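Local coordinates for 2-C-methyl-D-erythritol 4-phosphate cytidylyltransferase (Anaerococcus prevotii, PDB 4KT7), which probably catalyses the transfer of a cytidylyl group from CTP to 2-C-methyl-D-erythritol 4-phosphate, an early step of isoprenoid biosynthesis by the DXP pathway, at residues G35-K38 with V39-T43; P114-S117 with E118-L122; K145-D148 with D149-V153. One frame throughout, in Å; residues are numbered along the deposited sequence.

Contact 1 (G35-K38 with V39-T43)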
# COMPACT_ATOMS: atom_id res chain seq x y z
N GLY A 35 19.74 -5.57 9.03
CA GLY A 35 20.61 -6.73 8.91
C GLY A 35 22.07 -6.50 9.29
O GLY A 35 22.94 -7.34 9.00
N GLY A 36 22.36 -5.39 9.95
CA GLY A 36 23.72 -5.09 10.36
C GLY A 36 24.47 -4.23 9.37
O GLY A 36 25.69 -4.05 9.48
N ARG A 37 23.75 -3.67 8.40
CA ARG A 37 24.37 -2.83 7.39
C ARG A 37 23.52 -1.58 7.15
O ARG A 37 22.29 -1.66 7.13
CB ARG A 37 24.56 -3.62 6.10
CG ARG A 37 25.56 -3.03 5.11
CD ARG A 37 26.19 -4.13 4.27
NE ARG A 37 25.25 -5.21 4.00
CZ ARG A 37 24.97 -5.67 2.78
NH1 ARG A 37 25.55 -5.15 1.72
NH2 ARG A 37 24.09 -6.66 2.63
N LYS A 38 24.18 -0.44 7.00
CA LYS A 38 23.49 0.82 6.73
C LYS A 38 22.66 0.64 5.46
O LYS A 38 23.14 0.06 4.49
CB LYS A 38 24.50 1.96 6.56
CG LYS A 38 25.30 2.27 7.81
CD LYS A 38 26.33 3.36 7.55
CE LYS A 38 27.74 2.93 7.94
NZ LYS A 38 27.87 2.67 9.40
N VAL A 39 21.41 1.10 5.49
CA VAL A 39 20.51 0.90 4.35
C VAL A 39 21.09 1.41 3.03
O VAL A 39 20.95 0.77 1.99
CB VAL A 39 19.12 1.50 4.62
CG1 VAL A 39 18.28 1.52 3.35
CG2 VAL A 39 18.42 0.70 5.73
N LEU A 40 21.77 2.55 3.08
CA LEU A 40 22.31 3.15 1.87
C LEU A 40 23.39 2.26 1.28
O LEU A 40 23.56 2.21 0.06
CB LEU A 40 22.85 4.55 2.15
CG LEU A 40 23.41 5.29 0.93
CD1 LEU A 40 22.36 5.41 -0.17
CD2 LEU A 40 23.94 6.66 1.31
N GLU A 41 24.13 1.56 2.14
CA GLU A 41 25.20 0.68 1.68
C GLU A 41 24.66 -0.51 0.90
O GLU A 41 25.24 -0.92 -0.10
CB GLU A 41 26.04 0.17 2.85
CG GLU A 41 27.04 1.16 3.40
CD GLU A 41 27.93 0.53 4.45
OE1 GLU A 41 27.47 0.35 5.60
OE2 GLU A 41 29.09 0.18 4.13
N ILE A 42 23.55 -1.07 1.37
CA ILE A 42 22.94 -2.20 0.68
C ILE A 42 22.48 -1.75 -0.71
O ILE A 42 22.66 -2.46 -1.71
CB ILE A 42 21.73 -2.75 1.48
CG1 ILE A 42 22.16 -3.13 2.90
CG2 ILE A 42 21.09 -3.94 0.77
CD1 ILE A 42 21.02 -3.24 3.87
N THR A 43 21.90 -0.55 -0.77
CA THR A 43 21.42 0.01 -2.02
C THR A 43 22.57 0.25 -2.98
O THR A 43 22.53 -0.17 -4.15
CB THR A 43 20.73 1.36 -1.78
OG1 THR A 43 19.71 1.19 -0.79
CG2 THR A 43 20.13 1.90 -3.08
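The guanidinium of R37, in one of its two conformers, lies flat on I42: CG1 sits over the centre of one face, 3.8 Å above the plane. These side chains meet where a tight hairpin, strands 33-34 and 37-38 joined through G35 and G36, runs straight into the N-terminus of helix 39-48, with K38 at the N-cap position. The polar rim of the guanidinium turns to D45, further along the helix, in a salt bridge through NH1. The carboxylate of E41 is the other flat group, inclined 71° to the guanidinium, and its OE1 lies alongside the alkyl part of K38, in van der Waals contact. E41 OE1 is 3.5 Å from K38 CB; the bend of the lysine at chi3 (-126°) keeps K38 CE beside the same oxygen, also at 3.5 Å. NZ stops 4.5 Å from E41 OE1, beyond a salt bridge, although the opposite charges probably still attract. With an alanine in place of E41, the K38 chain would probably lose its neighbour along CB to CE, and the ammonium its nearby negative charge. I71 of helix 65-73 touches both K38 and E41. In the backbone, K38 O receives the first turn of the helix through two weak bonds, from E41 N at 3.0 Å and from I42 N at 3.3 Å. I42 also packs against the incoming strand, its terminal CD1 coming to 3.8 Å from R37 O.

Contact 2 (P114-S117 with E118-L122)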
# COMPACT_ATOMS: atom_id res chain seq x y z
N PRO A 114 16.51 -0.39 -0.28
CA PRO A 114 17.71 -1.22 -0.41
C PRO A 114 17.49 -2.55 -1.13
O PRO A 114 18.46 -3.21 -1.50
CB PRO A 114 18.08 -1.50 1.06
CG PRO A 114 16.75 -1.48 1.76
CD PRO A 114 15.99 -0.37 1.09
N PHE A 115 16.23 -2.94 -1.32
CA PHE A 115 15.96 -4.30 -1.79
C PHE A 115 15.65 -4.43 -3.28
O PHE A 115 15.47 -5.55 -3.77
CB PHE A 115 14.86 -4.95 -0.94
CG PHE A 115 15.16 -4.97 0.54
CD1 PHE A 115 16.41 -5.34 1.01
CD2 PHE A 115 14.19 -4.58 1.46
CE1 PHE A 115 16.68 -5.36 2.37
CE2 PHE A 115 14.47 -4.58 2.83
CZ PHE A 115 15.71 -4.98 3.28
N ALA A 116 15.59 -3.32 -4.01
CA ALA A 116 15.41 -3.40 -5.47
C ALA A 116 16.50 -4.28 -6.06
O ALA A 116 17.68 -4.07 -5.80
CB ALA A 116 15.42 -1.99 -6.11
N SER A 117 16.12 -5.31 -6.82
CA SER A 117 17.11 -6.25 -7.33
C SER A 117 17.83 -5.58 -8.48
O SER A 117 17.35 -4.60 -9.04
CB SER A 117 16.43 -7.51 -7.86
OG SER A 117 15.59 -7.16 -8.97
N GLU A 118 18.99 -6.12 -8.82
CA GLU A 118 19.73 -5.68 -10.00
C GLU A 118 18.88 -5.82 -11.27
O GLU A 118 18.92 -4.96 -12.16
CB GLU A 118 21.01 -6.50 -10.09
CG GLU A 118 21.98 -6.06 -11.16
CD GLU A 118 23.19 -6.98 -11.20
OE1 GLU A 118 23.65 -7.40 -10.10
OE2 GLU A 118 23.68 -7.28 -12.31
N GLU A 119 18.11 -6.90 -11.36
CA GLU A 119 17.22 -7.13 -12.50
C GLU A 119 16.19 -6.03 -12.69
O GLU A 119 15.82 -5.70 -13.82
CB GLU A 119 16.51 -8.47 -12.35
CG GLU A 119 15.76 -8.91 -13.57
CD GLU A 119 14.62 -9.87 -13.25
OE1 GLU A 119 14.01 -9.74 -12.16
OE2 GLU A 119 14.32 -10.74 -14.10
N LEU A 120 15.72 -5.44 -11.60
CA LEU A 120 14.74 -4.37 -11.70
C LEU A 120 15.37 -3.13 -12.31
O LEU A 120 14.73 -2.41 -13.10
CB LEU A 120 14.17 -4.04 -10.32
CG LEU A 120 13.08 -2.98 -10.28
CD1 LEU A 120 11.91 -3.42 -11.14
CD2 LEU A 120 12.62 -2.69 -8.84
N PHE A 121 16.61 -2.84 -11.93
CA PHE A 121 17.33 -1.72 -12.55
C PHE A 121 17.58 -1.95 -14.04
O PHE A 121 17.44 -1.02 -14.84
CB PHE A 121 18.66 -1.48 -11.84
CG PHE A 121 18.51 -0.90 -10.46
CD1 PHE A 121 18.30 0.45 -10.28
CD2 PHE A 121 18.57 -1.73 -9.34
CE1 PHE A 121 18.17 1.00 -8.99
CE2 PHE A 121 18.43 -1.20 -8.06
CZ PHE A 121 18.23 0.17 -7.89
N LEU A 122 17.97 -3.17 -14.40
CA LEU A 122 18.18 -3.51 -15.81
C LEU A 122 16.88 -3.40 -16.61
O LEU A 122 16.87 -2.90 -17.73
CB LEU A 122 18.74 -4.92 -15.93
CG LEU A 122 20.16 -5.13 -15.39
CD1 LEU A 122 20.61 -6.59 -15.51
CD2 LEU A 122 21.14 -4.22 -16.12
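A116 CB packs against F121 at 3.7 Å from CE2 and against L120 at 4.0 Å from CD2, forming the tight, buried half of this helix start. The pair A116 and F121, one residue before the N-cap and four after it, makes a hydrophobic staple across the first turn of helix 118-127. The phenylalanine ring also reaches S117, with CD2 3.1 Å from S117 O, and continues inward to an edge-to-face meeting with H109 of strand 105-110. L120, beside it, touches N215.

The opposite character appears at E118 and E119. E119 is exposed; of its side chain, CB approaches the cap, 3.7 Å from S117 OG, while the extended chain carries the carboxylate away. E118 also has little to do with the loop; its OE1 forms a salt bridge with R49.

Between the two halves stands S117, the N-cap. Its OG is tucked between the backbone N and the carbonyl carbon (chi1 64°), which brings it to L120 N for a 3.1 Å capping bond at 143°. The same N-H makes a weak bond to S117 O, and F121 N makes another. OG is hydrogen-bonded to E212 as well, consistent with a hydroxyl that accepts from the helix and donates to the carboxylate, which probably fixes the hydroxyl's rotation.

Contact 3 (K145-D148 with D149-V153)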
# COMPACT_ATOMS: atom_id res chain seq x y z
N LYS A 145 -10.23 3.14 -3.21
CA LYS A 145 -11.44 3.89 -3.57
C LYS A 145 -11.05 5.33 -3.80
O LYS A 145 -10.16 5.84 -3.11
CB LYS A 145 -12.48 3.87 -2.44
CG LYS A 145 -12.88 2.48 -1.95
CD LYS A 145 -14.14 1.95 -2.61
CE LYS A 145 -14.55 0.63 -1.95
NZ LYS A 145 -15.75 0.03 -2.63
N ILE A 146 -11.72 5.99 -4.73
CA ILE A 146 -11.65 7.44 -4.83
C ILE A 146 -12.82 8.01 -4.04
O ILE A 146 -13.97 7.63 -4.25
CB ILE A 146 -11.79 7.90 -6.29
CG1 ILE A 146 -10.69 7.28 -7.15
CG2 ILE A 146 -11.73 9.43 -6.37
CD1 ILE A 146 -9.31 7.54 -6.59
N ILE A 147 -12.53 8.93 -3.11
CA ILE A 147 -13.58 9.46 -2.24
C ILE A 147 -13.71 10.97 -2.46
O ILE A 147 -12.84 11.58 -3.08
CB ILE A 147 -13.28 9.16 -0.78
CG1 ILE A 147 -12.17 10.09 -0.30
CG2 ILE A 147 -12.83 7.69 -0.59
CD1 ILE A 147 -12.21 10.37 1.16
N ASP A 148 -14.78 11.59 -1.95
CA ASP A 148 -14.96 13.05 -2.13
C ASP A 148 -14.68 13.84 -0.86
O ASP A 148 -14.26 13.27 0.15
CB ASP A 148 -16.35 13.39 -2.69
CG ASP A 148 -17.48 13.00 -1.76
OD1 ASP A 148 -17.29 12.93 -0.53
OD2 ASP A 148 -18.61 12.79 -2.27
N ASP A 149 -14.92 15.15 -0.91
CA ASP A 149 -14.63 16.05 0.22
C ASP A 149 -15.50 15.80 1.44
O ASP A 149 -15.15 16.21 2.54
CB ASP A 149 -14.82 17.51 -0.21
CG ASP A 149 -13.78 17.95 -1.20
OD1 ASP A 149 -12.61 18.13 -0.79
OD2 ASP A 149 -14.14 18.12 -2.39
N ASP A 150 -16.65 15.16 1.25
CA ASP A 150 -17.51 14.89 2.40
C ASP A 150 -17.30 13.48 2.95
O ASP A 150 -18.14 12.99 3.72
CB ASP A 150 -18.97 15.12 2.04
CG ASP A 150 -19.27 16.58 1.76
OD1 ASP A 150 -18.67 17.45 2.43
OD2 ASP A 150 -20.12 16.85 0.88
N MSE A 151 -16.20 12.85 2.55
CA MSE A 151 -15.88 11.46 2.95
C MSE A 151 -16.96 10.46 2.52
O MSE A 151 -17.41 9.64 3.32
CB MSE A 151 -15.64 11.35 4.46
CG MSE A 151 -14.47 12.18 4.98
SE MSE A 151 -12.79 11.36 4.48
CE MSE A 151 -12.84 9.81 5.66
N TYR A 152 -17.37 10.53 1.26
CA TYR A 152 -18.21 9.49 0.69
C TYR A 152 -17.44 8.89 -0.46
O TYR A 152 -16.56 9.54 -1.02
CB TYR A 152 -19.53 10.06 0.18
CG TYR A 152 -20.49 10.44 1.28
CD1 TYR A 152 -21.32 9.49 1.85
CD2 TYR A 152 -20.55 11.74 1.77
CE1 TYR A 152 -22.21 9.82 2.85
CE2 TYR A 152 -21.44 12.08 2.78
CZ TYR A 152 -22.26 11.11 3.32
OH TYR A 152 -23.14 11.43 4.33
N VAL A 153 -17.75 7.64 -0.80
CA VAL A 153 -17.12 7.02 -1.95
C VAL A 153 -17.61 7.65 -3.26
O VAL A 153 -18.83 7.71 -3.52
CB VAL A 153 -17.40 5.49 -1.97
CG1 VAL A 153 -16.90 4.84 -3.28
CG2 VAL A 153 -16.73 4.84 -0.77
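D148 and Y152 run alongside each other at the end of a hairpin, the carboxylate turned 72° from the ring plane. The aspartate's CB lies against the backbone N of the next residue, D149. From there CG is placed between its own backbone N and carbonyl carbon (chi1 63°), which folds the carboxylate in over the turn, and CG passes 3.7 Å from Y152 O. OD1 then takes two N-H groups, D150 N at 2.9 Å and Y152 N at 3.0 Å. They arrive from opposite faces, each well out of the carboxylate plane, and the Y152 bond is the straighter, at 159°. The same OD1 lies at the edge of the tyrosine ring, while OD2 lies 3.8 Å from Y152 CB. Two bonds on OD1 probably restrict the carboxylate's rotation, and the one to D150 N closes an Asx turn.

The backbone closes around it: M151 N donates to D148 O at 3.1 Å, completing a type I turn, and D148 N donates to Y152 O at 2.9 Å. I147 and V153 follow as a non-hydrogen-bonded pair. On the other side of the hairpin I147 CD1 lies 3.5 Å from the selenium of M151, a selenomethionine.

Polar tips leave for the second subunit, Y152 to N131, D149 to Y161 and K145 to D192 of that chain. With M151 in a left-handed helical conformation, this is a 3:5 hairpin of type I turn plus G1 bulge, capping the projecting beta arm by which IspD enzymes dimerise.

Contacts 1 and 2 are neighbours in the nucleotidyltransferase core, their centres about 15 Å apart, each the N-terminal start of a helix. P114 joins them: its CG lies 3.7 Å from V39 CG1 and its CA 3.2 Å from T43 OG1, so the loop leading to helix 118-127 rests on the start of helix 39-48, from V39 to T43. Contact 3 stands apart, its centre about 40 Å from that of contact 1 and 36 Å from that of contact 2; the nearest atoms of contacts 2 and 3 are still about 24 Å apart. It belongs to the arm that reaches the second subunit, which in related enzymes helps to complete the partner's active site.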